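PDB 3EO8: BluB-like flavoprotein from Clostridium difficile 630, which binds flavin mononucleotide and probably acts as an oxidoreductase of the nitroreductase family. Local coordinates for residues S79-K82 / A83-R87; C161-T164 / S165-Y168; A144-E147 / N148-S152. All coordinates share one frame; numbering follows the deposited sequence.

All three interactions are local contacts within one continuous piece of chain. Interaction 1 is the first turns of helix 80-93, far from the chain centre and largely exposed. Its side-chain chemistry is a salt bridge, a water bridge and a cap. Interactions 2 and 3 are buried. Interaction 2 leaves strand 159-163 and gives two backbone N-H groups, of Thr-164 and Ser-165, to the flavin. Interaction 3 lies in helix 137-155, just before that strand, and uses hydroxyls folded back onto the helix. The buried pair meet where Trp-162 CE2 lies 3.4 Å from Ile-146 CG2. Interactions 1 and 2 meet at Phe-86 CZ and Tyr-168 CE2, 3.7 Å apart. All three touch the second subunit.

Interaction 1. Residues S79-K82 / A83-R87; sequences SVDK and ANRFR
Arg-85 N donates to Asp-81 O at 2.8 Å, and the side chains of the same two residues are joined as well. Arg-85 NE meets Asp-81 OD2 at 3.0 Å in a salt bridge. This bond is bent, with an N-H...O angle of 135°. NE comes to the syn side of the carboxylate, somewhat out of its plane. The carboxylate and guanidinium planes are steeply turned, 76° apart, so the pair is not a flat two-pronged bridge. Asp-81 CG stands anti to the backbone N (chi1 -178°), which carries the carboxylate towards the next turn. Its other oxygen, OD1, accepts from a water at 2.9 Å. That water in turn accepts from Asn-84 ND2. Asn-84 runs alongside Val-80, with ND2 3.8 Å from Val-80 CG1. Asn-84 OD1 accepts from Arg-87 NH1 at 3.1 Å, approached from above the amide plane. Arg-87 also forms a salt bridge through NH2 to Asp-76. On the inner side, Ala-83 and Phe-86 pack on helix 54-75. Ser-79 OG accepts from Lys-82 N at 3.0 Å. This is the classic serine N-cap, here at the start of helix 80-93, followed by an i to i+4 Asp-Arg salt bridge.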
# COMPACT_ATOMS: atom_id res chain seq x y z
N SER A 79 18.51 18.80 20.67
CA SER A 79 17.60 18.40 21.73
C SER A 79 17.91 16.99 22.22
O SER A 79 17.59 16.02 21.54
CB SER A 79 16.16 18.42 21.23
OG SER A 79 15.34 17.71 22.15
N VAL A 80 18.47 16.91 23.41
CA VAL A 80 18.85 15.64 24.01
C VAL A 80 17.59 14.79 24.25
O VAL A 80 17.63 13.58 24.10
CB VAL A 80 19.65 15.86 25.31
CG1 VAL A 80 19.81 14.54 26.11
CG2 VAL A 80 21.02 16.45 24.99
N ASP A 81 16.46 15.43 24.60
CA ASP A 81 15.24 14.66 24.87
C ASP A 81 14.70 14.03 23.59
O ASP A 81 14.30 12.85 23.57
CB ASP A 81 14.13 15.52 25.49
CG ASP A 81 12.89 14.69 25.82
OD1 ASP A 81 12.97 13.81 26.72
OD2 ASP A 81 11.85 14.87 25.15
N LYS A 82 14.70 14.81 22.52
CA LYS A 82 14.28 14.28 21.24
C LYS A 82 15.23 13.18 20.78
O LYS A 82 14.77 12.15 20.29
CB LYS A 82 14.17 15.37 20.20
CG LYS A 82 12.88 16.17 20.33
CD LYS A 82 12.85 17.34 19.37
CE LYS A 82 11.57 18.17 19.54
NZ LYS A 82 11.69 19.51 18.90
N ALA A 83 16.54 13.36 20.96
CA ALA A 83 17.49 12.25 20.66
C ALA A 83 17.16 11.01 21.49
O ALA A 83 17.10 9.87 20.98
CB ALA A 83 18.93 12.68 20.88
N ASN A 84 16.92 11.22 22.79
CA ASN A 84 16.52 10.10 23.67
C ASN A 84 15.25 9.41 23.25
O ASN A 84 15.16 8.18 23.35
CB ASN A 84 16.41 10.57 25.12
CG ASN A 84 17.76 10.75 25.79
OD1 ASN A 84 18.77 10.25 25.30
ND2 ASN A 84 17.79 11.45 26.93
N ARG A 85 14.26 10.17 22.81
CA ARG A 85 13.05 9.56 22.28
C ARG A 85 13.39 8.67 21.07
O ARG A 85 12.87 7.55 20.93
CB ARG A 85 11.96 10.62 21.98
CG ARG A 85 11.27 11.13 23.26
CD ARG A 85 10.04 12.09 23.04
NE ARG A 85 9.79 12.83 24.29
CZ ARG A 85 8.59 13.22 24.76
NH1 ARG A 85 7.45 12.98 24.10
NH2 ARG A 85 8.53 13.87 25.92
N PHE A 86 14.31 9.12 20.23
CA PHE A 86 14.72 8.31 19.05
C PHE A 86 15.52 7.05 19.44
O PHE A 86 15.34 5.99 18.84
CB PHE A 86 15.52 9.18 18.09
CG PHE A 86 15.80 8.55 16.75
CD1 PHE A 86 14.79 8.03 15.99
CD2 PHE A 86 17.09 8.54 16.23
CE1 PHE A 86 15.05 7.50 14.72
CE2 PHE A 86 17.35 8.02 14.97
CZ PHE A 86 16.32 7.49 14.23
N ARG A 87 16.37 7.14 20.47
CA ARG A 87 17.05 5.96 21.00
C ARG A 87 16.06 4.87 21.41
O ARG A 87 16.24 3.69 21.11
CB ARG A 87 17.91 6.36 22.21
CG ARG A 87 19.12 7.19 21.86
CD ARG A 87 19.99 7.66 23.07
NE ARG A 87 21.19 8.29 22.54
CZ ARG A 87 21.40 9.60 22.38
NH1 ARG A 87 20.56 10.53 22.83
NH2 ARG A 87 22.52 10.00 21.82
O HOH W 1 15.43 12.80 27.97

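Interaction 2. Residues C161-T164 / S165-Y168; sequences CWLT and SQNY. With FMN (flavin mononucleotide), chain G.
Gln-166 folds its amide back over the end of the strand and donates from NE2 to Leu-163 O at 3.2 Å. The acceptor lies in the amide plane of Gln-166, but NE2 stands above the Leu-163 carbonyl plane. Chi1 (73°) and a bend at chi2 (-74°) together bring the amide back. They also set OE1 against Leu-163 CB, 3.3 Å away. NE2 has a second, weak bond to Asn-167 OD1. Asn-167 N donates to Thr-164 O at 3.1 Å and closes a type I beta turn from Thr-164 to Asn-167. The turn leaves strand 159-163, outermost in this chain's antiparallel nitroreductase-family sheet, and directs two N-H groups at the flavin. Thr-164 N gives its proton mainly to FMN N5, at 3.2 Å, and weakly to FMN O4. Ser-165 N donates to FMN O4 at 3.0 Å. Ser-165 OG is 2.7 Å from FMN O4, but its proton could go elsewhere, since Phe-93 O and Thr-94 OG1 also adjoin it. Asn-167 ND2 is satisfied by Gly-191 O. Farther back, FMN C8M sits over the centre of the Trp-162 ring, 3.8 Å above its plane. Trp-162 NE1 is hydrogen-bonded to Gln-140 OE1 of the second subunit.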
# COMPACT_ATOMS: atom_id res chain seq x y z
N CYS A 161 5.48 -8.49 11.98
CA CYS A 161 5.39 -7.05 12.06
C CYS A 161 6.00 -6.56 10.79
O CYS A 161 7.02 -7.06 10.36
CB CYS A 161 6.15 -6.48 13.25
SG CYS A 161 5.90 -4.69 13.58
N TRP A 162 5.34 -5.56 10.24
CA TRP A 162 5.76 -4.82 9.05
C TRP A 162 6.65 -3.68 9.50
O TRP A 162 6.33 -3.01 10.47
CB TRP A 162 4.46 -4.29 8.47
CG TRP A 162 4.41 -3.76 7.07
CD1 TRP A 162 5.35 -3.05 6.39
CD2 TRP A 162 3.24 -3.77 6.26
NE1 TRP A 162 4.86 -2.70 5.16
CE2 TRP A 162 3.56 -3.12 5.06
CE3 TRP A 162 1.97 -4.32 6.41
CZ2 TRP A 162 2.64 -2.99 4.01
CZ3 TRP A 162 1.06 -4.20 5.36
CH2 TRP A 162 1.40 -3.52 4.19
N LEU A 163 7.79 -3.47 8.85
CA LEU A 163 8.70 -2.39 9.21
C LEU A 163 9.09 -1.53 8.05
O LEU A 163 9.53 -2.01 7.01
CB LEU A 163 9.98 -2.94 9.82
CG LEU A 163 9.84 -3.74 11.15
CD1 LEU A 163 9.54 -5.22 10.96
CD2 LEU A 163 11.13 -3.54 12.00
N THR A 164 9.00 -0.22 8.25
CA THR A 164 9.64 0.72 7.34
C THR A 164 10.55 1.67 8.09
O THR A 164 11.22 2.52 7.48
CB THR A 164 8.62 1.50 6.47
OG1 THR A 164 7.67 2.17 7.30
CG2 THR A 164 7.93 0.56 5.47
N SER A 165 10.63 1.55 9.42
CA SER A 165 11.38 2.53 10.23
C SER A 165 12.89 2.43 10.00
O SER A 165 13.61 3.33 10.35
CB SER A 165 11.07 2.39 11.72
OG SER A 165 11.40 1.12 12.21
N GLN A 166 13.36 1.34 9.42
CA GLN A 166 14.78 1.21 9.10
C GLN A 166 15.24 2.02 7.88
O GLN A 166 16.43 2.05 7.60
CB GLN A 166 15.11 -0.27 8.85
CG GLN A 166 14.60 -0.84 7.54
CD GLN A 166 13.10 -1.09 7.50
OE1 GLN A 166 12.46 -1.23 8.55
NE2 GLN A 166 12.52 -1.16 6.29
N ASN A 167 14.32 2.61 7.13
CA ASN A 167 14.63 3.00 5.75
C ASN A 167 15.53 4.22 5.60
O ASN A 167 16.05 4.42 4.51
CB ASN A 167 13.36 3.15 4.89
CG ASN A 167 12.72 1.81 4.51
OD1 ASN A 167 13.35 0.76 4.53
ND2 ASN A 167 11.45 1.85 4.17
N TYR A 168 15.78 4.97 6.66
CA TYR A 168 16.87 5.96 6.63
C TYR A 168 18.23 5.26 6.39
O TYR A 168 19.20 5.93 6.01
CB TYR A 168 16.93 6.88 7.88
CG TYR A 168 17.02 6.15 9.20
CD1 TYR A 168 18.21 5.55 9.61
CD2 TYR A 168 15.92 6.03 10.04
CE1 TYR A 168 18.29 4.86 10.79
CE2 TYR A 168 16.00 5.36 11.23
CZ TYR A 168 17.18 4.75 11.60
OH TYR A 168 17.26 4.06 12.80
N1 FMN G . 5.79 -1.26 13.52
C2 FMN G . 7.05 -1.20 14.09
O2 FMN G . 7.26 -1.57 15.25
N3 FMN G . 8.10 -0.72 13.36
C4 FMN G . 7.95 -0.24 12.09
O4 FMN G . 8.96 0.16 11.46
C4A FMN G . 6.69 -0.30 11.50
N5 FMN G . 6.51 0.13 10.21
C5A FMN G . 5.27 0.04 9.61
C6 FMN G . 5.15 0.46 8.29
C7 FMN G . 3.91 0.36 7.67
C7M FMN G . 3.91 0.44 6.18
C8 FMN G . 2.82 -0.17 8.36
C8M FMN G . 1.62 -0.64 7.59
C9 FMN G . 2.97 -0.59 9.67
C9A FMN G . 4.20 -0.50 10.31
N10 FMN G . 4.37 -0.88 11.64
C10 FMN G . 5.62 -0.83 12.22
C1' FMN G . 3.23 -1.38 12.48
C2' FMN G . 2.35 -0.25 13.03
O2' FMN G . 3.00 0.40 14.11
C3' FMN G . 1.04 -0.85 13.51
O3' FMN G . 0.37 -1.44 12.40
C4' FMN G . 0.10 0.11 14.24
O4' FMN G . 0.69 0.62 15.42
C5' FMN G . -1.20 -0.64 14.59
O5' FMN G . -0.88 -1.70 15.48
P FMN G . -1.42 -3.19 15.13
O1P FMN G . -0.98 -4.13 16.22
O2P FMN G . -0.76 -3.55 13.81
O3P FMN G . -2.93 -3.22 14.94

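Interaction 3. Residues A144-E147 / N148-S152; sequences AAIE and NFTLS
Glu-147 lays its carboxylate across the side chains of the next turn, Thr-150 and Leu-151. Its OE2 lies 3.8 Å from Leu-151 CD2, and its OE1 is 4.0 Å from Thr-150 CB. CG is anti to the backbone N (chi1 -175°), and a bend at chi2 (71°) carries the acid forward along the helix, over the next turn. OE1 is buried and has no polar partner in the model. A buried oxygen without a partner might raise the pKa of this acid. Thr-150 turns its hydroxyl back onto the helix. OG1 donates to Ile-146 O at 2.7 Å from above the carbonyl plane. Thr-150 N reaches the same oxygen at 2.8 Å from the opposite face, so two donors grip it. Ser-152 repeats the pattern on Asn-148 O, with OG at 2.6 Å and N at 3.1 Å on opposite faces. Asn-148 ND2 is hydrogen-bonded to Ala-33 O, while from the second subunit Gln-5 NE2 bonds Ser-152 OG and Asn-148 ND2 gives Glu-147 OE2 a weak bond. Helix 137-155 packs against helix 24-35 through Phe-149, against strand 189-197 through Phe-149 and Ile-146, and against Ser-160 of strand 159-163 through Thr-150, with the second subunit adjoining Glu-147, Asn-148 and Ser-152.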
# COMPACT_ATOMS: atom_id res chain seq x y z
N ALA A 144 -0.68 -3.79 -0.71
CA ALA A 144 -1.61 -4.87 -1.01
C ALA A 144 -0.91 -6.23 -0.95
O ALA A 144 -1.40 -7.18 -0.32
CB ALA A 144 -2.28 -4.65 -2.36
N ALA A 145 0.28 -6.34 -1.56
CA ALA A 145 1.05 -7.60 -1.51
C ALA A 145 1.47 -7.98 -0.10
O ALA A 145 1.33 -9.14 0.34
CB ALA A 145 2.28 -7.50 -2.44
N ILE A 146 1.99 -7.01 0.63
CA ILE A 146 2.50 -7.29 1.99
C ILE A 146 1.34 -7.61 2.94
O ILE A 146 1.45 -8.50 3.81
CB ILE A 146 3.40 -6.14 2.52
CG1 ILE A 146 4.70 -6.01 1.71
CG2 ILE A 146 3.73 -6.34 3.99
CD1 ILE A 146 5.47 -4.71 1.98
N GLU A 147 0.17 -7.01 2.70
CA GLU A 147 -1.01 -7.42 3.48
C GLU A 147 -1.46 -8.85 3.20
O GLU A 147 -1.75 -9.56 4.13
CB GLU A 147 -2.14 -6.39 3.35
CG GLU A 147 -3.37 -6.67 4.21
CD GLU A 147 -3.18 -6.45 5.71
OE1 GLU A 147 -2.05 -6.15 6.15
OE2 GLU A 147 -4.20 -6.60 6.46
N ASN A 148 -1.43 -9.28 1.93
CA ASN A 148 -1.74 -10.66 1.58
C ASN A 148 -0.77 -11.65 2.26
O ASN A 148 -1.18 -12.70 2.76
CB ASN A 148 -1.67 -10.84 0.05
CG ASN A 148 -2.96 -10.44 -0.68
OD1 ASN A 148 -3.83 -9.78 -0.13
ND2 ASN A 148 -3.05 -10.85 -1.95
N PHE A 149 0.51 -11.30 2.29
CA PHE A 149 1.55 -12.06 2.99
C PHE A 149 1.20 -12.13 4.48
O PHE A 149 1.16 -13.21 5.07
CB PHE A 149 2.90 -11.37 2.83
CG PHE A 149 4.08 -12.15 3.35
CD1 PHE A 149 4.30 -12.30 4.71
CD2 PHE A 149 5.03 -12.66 2.45
CE1 PHE A 149 5.42 -13.01 5.19
CE2 PHE A 149 6.13 -13.35 2.93
CZ PHE A 149 6.32 -13.53 4.29
N THR A 150 0.94 -10.97 5.06
CA THR A 150 0.62 -10.82 6.49
C THR A 150 -0.54 -11.72 6.94
O THR A 150 -0.47 -12.45 7.95
CB THR A 150 0.29 -9.36 6.77
OG1 THR A 150 1.47 -8.58 6.55
CG2 THR A 150 -0.21 -9.14 8.21
N LEU A 151 -1.63 -11.67 6.17
CA LEU A 151 -2.80 -12.43 6.51
C LEU A 151 -2.53 -13.93 6.36
O LEU A 151 -3.01 -14.76 7.15
CB LEU A 151 -3.99 -11.98 5.66
CG LEU A 151 -4.46 -10.53 5.85
CD1 LEU A 151 -5.61 -10.26 4.95
CD2 LEU A 151 -4.83 -10.22 7.37
N SER A 152 -1.75 -14.28 5.35
CA SER A 152 -1.42 -15.67 5.07
C SER A 152 -0.55 -16.26 6.17
O SER A 152 -0.75 -17.40 6.58
CB SER A 152 -0.74 -15.78 3.71
OG SER A 152 -1.62 -15.30 2.71